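Local coordinates for ORF131 protein (Ralstonia metallidurans, PDB 2WTP), which binds copper and probably takes part in heavy-metal resistance, changing conformation when the metal is bound, at residues V66-S77 and G114-S125. Residues are numbered along the deposited sequence; the frame is centred on the assembly and turned at random. Where two conformers were deposited one is given.
Sequences VKPGMRYVNVDS and GSAGVRVYIDRS. With MG (magnesium ion), chain F; CU (copper (II) ion), chain O.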
loop_
_atom_site.group_PDB
_atom_site.type_symbol
_atom_site.label_atom_id
_atom_site.label_comp_id
_atom_site.label_asym_id
_atom_site.label_seq_id
_atom_site.Cartn_x
_atom_site.Cartn_y
_atom_site.Cartn_z
ATOM N N VAL A 66 -10.184 4.542 1.321
ATOM C CA VAL A 66 -9.710 5.857 0.874
ATOM C C VAL A 66 -10.265 6.920 1.850
ATOM O O VAL A 66 -11.454 7.133 1.922
ATOM C CB VAL A 66 -10.232 6.075 -0.593
ATOM C CG1 VAL A 66 -10.009 7.550 -1.082
ATOM C CG2 VAL A 66 -9.546 5.064 -1.572
ATOM N N LYS A 67 -9.416 7.366 2.759
ATOM C CA LYS A 67 -9.843 8.291 3.863
ATOM C C LYS A 67 -9.293 9.639 3.568
ATOM O O LYS A 67 -8.254 9.769 2.934
ATOM C CB LYS A 67 -9.262 7.758 5.143
ATOM C CG LYS A 67 -10.069 6.571 5.715
ATOM C CD LYS A 67 -11.597 6.888 5.756
ATOM C CE LYS A 67 -12.449 5.852 6.583
ATOM N NZ LYS A 67 -12.810 6.239 8.018
ATOM N N PRO A 68 -9.973 10.692 4.014
ATOM C CA PRO A 68 -9.435 12.043 3.813
ATOM C C PRO A 68 -7.982 12.208 4.327
ATOM O O PRO A 68 -7.720 11.729 5.437
ATOM C CB PRO A 68 -10.345 12.901 4.717
ATOM C CG PRO A 68 -11.667 12.244 4.549
ATOM C CD PRO A 68 -11.359 10.704 4.516
ATOM N N GLY A 69 -7.118 12.794 3.549
ATOM C CA GLY A 69 -5.767 13.010 4.054
ATOM C C GLY A 69 -4.798 12.011 3.455
ATOM O O GLY A 69 -3.609 12.249 3.371
ATOM N N MET A 70 -5.309 10.876 2.984
ATOM C CA MET A 70 -4.442 9.850 2.420
ATOM C C MET A 70 -3.640 10.420 1.271
ATOM O O MET A 70 -4.208 11.155 0.416
ATOM C CB MET A 70 -5.329 8.743 1.877
ATOM C CG MET A 70 -4.622 7.667 1.193
ATOM S SD MET A 70 -5.927 6.470 1.123
ATOM C CE MET A 70 -6.238 6.410 2.888
ATOM N N ARG A 71 -2.344 10.088 1.178
ATOM C CA ARG A 71 -1.479 10.604 0.131
ATOM C C ARG A 71 -0.994 9.572 -0.855
ATOM O O ARG A 71 -0.955 9.876 -2.035
ATOM C CB ARG A 71 -0.300 11.386 0.670
ATOM C CG ARG A 71 -0.784 12.717 1.385
ATOM C CD ARG A 71 -1.107 13.910 0.388
ATOM N NE ARG A 71 0.189 14.480 -0.028
ATOM C CZ ARG A 71 0.858 15.534 0.477
ATOM N NH1 ARG A 71 0.384 16.364 1.471
ATOM N NH2 ARG A 71 2.056 15.759 -0.097
ATOM N N TYR A 72 -0.602 8.375 -0.397
ATOM C CA TYR A 72 -0.277 7.371 -1.384
ATOM C C TYR A 72 -0.492 5.981 -0.848
ATOM O O TYR A 72 -0.641 5.797 0.359
ATOM C CB TYR A 72 1.190 7.476 -1.911
ATOM C CG TYR A 72 2.271 7.102 -0.884
ATOM C CD1 TYR A 72 2.782 5.823 -0.856
ATOM C CD2 TYR A 72 2.791 8.061 -0.029
ATOM C CE1 TYR A 72 3.789 5.509 0.121
ATOM C CE2 TYR A 72 3.769 7.744 0.926
ATOM C CZ TYR A 72 4.252 6.448 0.928
ATOM O OH TYR A 72 5.262 6.152 1.823
ATOM N N VAL A 73 -0.554 5.044 -1.797
ATOM C CA VAL A 73 -0.522 3.607 -1.480
ATOM C C VAL A 73 0.422 2.957 -2.446
ATOM O O VAL A 73 0.736 3.501 -3.495
ATOM C CB VAL A 73 -1.871 2.906 -1.637
ATOM C CG1 VAL A 73 -2.863 3.433 -0.601
ATOM C CG2 VAL A 73 -2.453 3.134 -2.988
ATOM N N ASN A 74 0.981 1.793 -2.090
ATOM C CA ASN A 74 1.854 1.014 -2.983
ATOM C C ASN A 74 1.151 -0.198 -3.503
ATOM O O ASN A 74 0.585 -0.935 -2.707
ATOM C CB ASN A 74 3.110 0.531 -2.212
ATOM C CG ASN A 74 4.060 1.600 -1.835
ATOM O OD1 ASN A 74 4.146 2.681 -2.375
ATOM N ND2 ASN A 74 4.850 1.309 -0.802
ATOM N N VAL A 75 1.194 -0.404 -4.814
ATOM C CA VAL A 75 0.636 -1.654 -5.418
ATOM C C VAL A 75 1.679 -2.234 -6.311
ATOM O O VAL A 75 2.662 -1.622 -6.761
ATOM C CB VAL A 75 -0.630 -1.345 -6.234
ATOM C CG1 VAL A 75 -1.686 -0.636 -5.311
ATOM C CG2 VAL A 75 -0.343 -0.478 -7.514
ATOM N N ASP A 76 1.508 -3.530 -6.559
ATOM C CA ASP A 76 2.358 -4.211 -7.509
ATOM C C ASP A 76 1.772 -4.141 -8.926
ATOM O O ASP A 76 0.569 -4.107 -9.143
ATOM C CB ASP A 76 2.439 -5.701 -7.136
ATOM C CG ASP A 76 3.231 -5.956 -5.856
ATOM O OD1 ASP A 76 4.194 -5.199 -5.562
ATOM O OD2 ASP A 76 2.791 -6.882 -5.115
ATOM N N SER A 77 2.714 -4.186 -9.868
ATOM C CA SER A 77 2.257 -4.454 -11.278
ATOM C C SER A 77 1.387 -5.706 -11.257
ATOM O O SER A 77 1.759 -6.750 -10.683
ATOM C CB SER A 77 3.462 -4.747 -12.133
ATOM O OG SER A 77 4.128 -3.559 -12.561
ATOM N N GLY A 114 -13.427 11.149 -3.052
ATOM C CA GLY A 114 -12.197 11.277 -2.276
ATOM C C GLY A 114 -10.962 10.682 -2.935
ATOM O O GLY A 114 -9.857 10.720 -2.364
ATOM N N SER A 115 -11.143 10.078 -4.110
ATOM C CA SER A 115 -10.010 9.441 -4.804
ATOM C C SER A 115 -9.016 10.460 -5.360
ATOM O O SER A 115 -7.815 10.178 -5.422
ATOM C CB SER A 115 -10.519 8.577 -5.963
ATOM O OG SER A 115 -11.229 9.369 -6.891
ATOM N N ALA A 116 -9.453 11.673 -5.752
ATOM C CA ALA A 116 -8.518 12.583 -6.382
ATOM C C ALA A 116 -7.471 13.109 -5.380
ATOM O O ALA A 116 -7.844 13.555 -4.241
ATOM C CB ALA A 116 -9.275 13.792 -6.944
ATOM N N GLY A 117 -6.217 13.054 -5.750
ATOM C CA GLY A 117 -5.137 13.413 -4.842
ATOM C C GLY A 117 -4.493 12.289 -4.104
ATOM O O GLY A 117 -3.518 12.518 -3.413
ATOM N N VAL A 118 -5.044 11.079 -4.188
ATOM C CA VAL A 118 -4.367 9.929 -3.648
ATOM C C VAL A 118 -3.478 9.367 -4.772
ATOM O O VAL A 118 -4.028 9.077 -5.885
ATOM C CB VAL A 118 -5.346 8.882 -3.253
ATOM C CG1 VAL A 118 -4.590 7.633 -2.700
ATOM C CG2 VAL A 118 -6.291 9.446 -2.139
ATOM N N ARG A 119 -2.205 9.230 -4.589
ATOM C CA ARG A 119 -1.307 8.754 -5.652
ATOM C C ARG A 119 -1.051 7.287 -5.446
ATOM O O ARG A 119 -0.780 6.841 -4.328
ATOM C CB ARG A 119 -0.039 9.559 -5.628
ATOM C CG ARG A 119 0.732 9.346 -6.918
ATOM C CD ARG A 119 1.597 10.555 -7.338
ATOM N NE ARG A 119 0.736 11.469 -7.997
ATOM C CZ ARG A 119 0.477 11.439 -9.322
ATOM N NH1 ARG A 119 -0.430 12.301 -9.742
ATOM N NH2 ARG A 119 1.039 10.577 -10.154
ATOM N N VAL A 120 -1.208 6.506 -6.502
ATOM C CA VAL A 120 -0.863 5.066 -6.421
ATOM C C VAL A 120 0.528 4.853 -6.980
ATOM O O VAL A 120 0.811 5.216 -8.123
ATOM C CB VAL A 120 -1.840 4.267 -7.286
ATOM C CG1 VAL A 120 -1.555 2.747 -7.089
ATOM C CG2 VAL A 120 -3.271 4.583 -6.800
ATOM N N TYR A 121 1.433 4.302 -6.166
ATOM C CA TYR A 121 2.800 3.999 -6.602
ATOM C C TYR A 121 2.793 2.555 -7.078
ATOM O O TYR A 121 2.557 1.657 -6.251
ATOM C CB TYR A 121 3.704 4.197 -5.373
ATOM C CG TYR A 121 5.153 4.146 -5.745
ATOM C CD1 TYR A 121 5.916 5.306 -5.742
ATOM C CD2 TYR A 121 5.765 2.918 -6.060
ATOM C CE1 TYR A 121 7.248 5.259 -6.102
ATOM C CE2 TYR A 121 7.185 2.861 -6.407
ATOM C CZ TYR A 121 7.841 4.097 -6.440
ATOM O OH TYR A 121 9.192 4.048 -6.749
ATOM N N ILE A 122 3.117 2.311 -8.322
ATOM C CA ILE A 122 3.040 0.979 -8.957
ATOM C C ILE A 122 4.475 0.459 -9.120
ATOM O O ILE A 122 5.316 1.062 -9.787
ATOM C CB ILE A 122 2.341 1.020 -10.372
ATOM C CG1 ILE A 122 0.938 1.646 -10.227
ATOM C CG2 ILE A 122 2.271 -0.433 -10.803
ATOM C CD1 ILE A 122 0.379 2.191 -11.595
ATOM N N ASP A 123 4.817 -0.624 -8.425
ATOM C CA ASP A 123 6.139 -1.199 -8.540
ATOM C C ASP A 123 6.307 -1.902 -9.884
ATOM O O ASP A 123 5.369 -2.414 -10.485
ATOM C CB ASP A 123 6.225 -2.254 -7.458
ATOM C CG ASP A 123 7.562 -2.909 -7.343
ATOM O OD1 ASP A 123 8.570 -2.210 -7.392
ATOM O OD2 ASP A 123 7.579 -4.102 -7.074
ATOM N N ARG A 124 7.541 -1.877 -10.377
ATOM C CA ARG A 124 7.994 -2.486 -11.642
ATOM C C ARG A 124 7.581 -3.932 -11.703
ATOM O O ARG A 124 7.629 -4.662 -10.694
ATOM C CB ARG A 124 9.524 -2.300 -11.691
ATOM C CG ARG A 124 10.250 -3.047 -12.750
ATOM C CD ARG A 124 11.680 -2.543 -12.802
ATOM N NE ARG A 124 12.595 -3.571 -13.273
ATOM C CZ ARG A 124 12.269 -4.477 -14.182
ATOM N NH1 ARG A 124 11.052 -4.448 -14.727
ATOM N NH2 ARG A 124 13.159 -5.389 -14.564
ATOM N N SER A 125 7.248 -4.413 -12.916
ATOM C CA SER A 125 6.945 -5.807 -13.157
ATOM C C SER A 125 8.120 -6.760 -13.231
ATOM O O SER A 125 9.132 -6.436 -13.806
ATOM C CB SER A 125 6.206 -5.779 -14.501
ATOM O OG SER A 125 5.945 -7.148 -14.867
HETATM MG MG MG F . 10.406 -1.882 -6.330
HETATM CU CU CU O . 9.460 -4.971 -6.782
HETATM O O HOH W 1 -9.258 11.465 0.094
HETATM O O HOH W 2 -0.971 12.452 -3.190
HETATM O O HOH W 3 5.496 -5.460 -9.057
HETATM O O HOH W 4 11.224 -1.236 -8.064
HETATM O O HOH W 5 11.380 0.436 -6.725
HETATM O O HOH W 6 9.633 -0.107 -5.838
HETATM O O HOH W 7 11.788 -3.601 -6.560
HETATM O O HOH W 8 11.944 -1.327 -4.842
#
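Val120 turns CG1 anti to its backbone N (chi1 -175°), while the Val75 chi1 of -57° places CG1 anti to the carbonyl carbon and leaves CG2 between N and C, where it meets Val120 CG1 at 3.5 Å, a tight fit between side chains crossing at about a right angle. They lie in a parallel pairing of strands 72-76 and 119-123, the latter central in a mixed three-stranded sheet whose other edge is 101-104. Val75 CG2 also lies alongside Ile122 CG1, 3.7 Å away, and with Val73 these residues form an apolar face; Phe94 of the other sheet packs against Val75, Val120 and Ile122. The backbones are joined in the alternating parallel pattern: Val73 and Val75 each bond in both directions, Val73 N to Arg119 O and Val73 O from Tyr121 N, then Val75 N to Tyr121 O and Val75 O from Asp123 N, the last 2.9 Å long and nearly straight. Where the strands begin, Arg119 N reaches Arg71 O from above the carbonyl plane, and a water bridges that oxygen to Gly117 O. Met70 CG rests on Val118 CG1 beyond. On the opposite face Asn74 runs beside Tyr121, its OD1 3.4 Å from Tyr121 CB and the amide tilted 67° to the ring; Asn74 ND2 bonds Asn74 O of the second subunit, while Tyr121 OH goes to Asp100. The same face ends in the metal site. The Asp123 carboxylate divides its oxygens, OD1 binding magnesium and OD2 copper, each at 2.1 Å; Asp123 of the second subunit binds this copper too, making it a metal link between subunits. Behind this ligand, the Ser77 hydroxyl donates to Asp123 O at 2.7 Å, in the carbonyl plane.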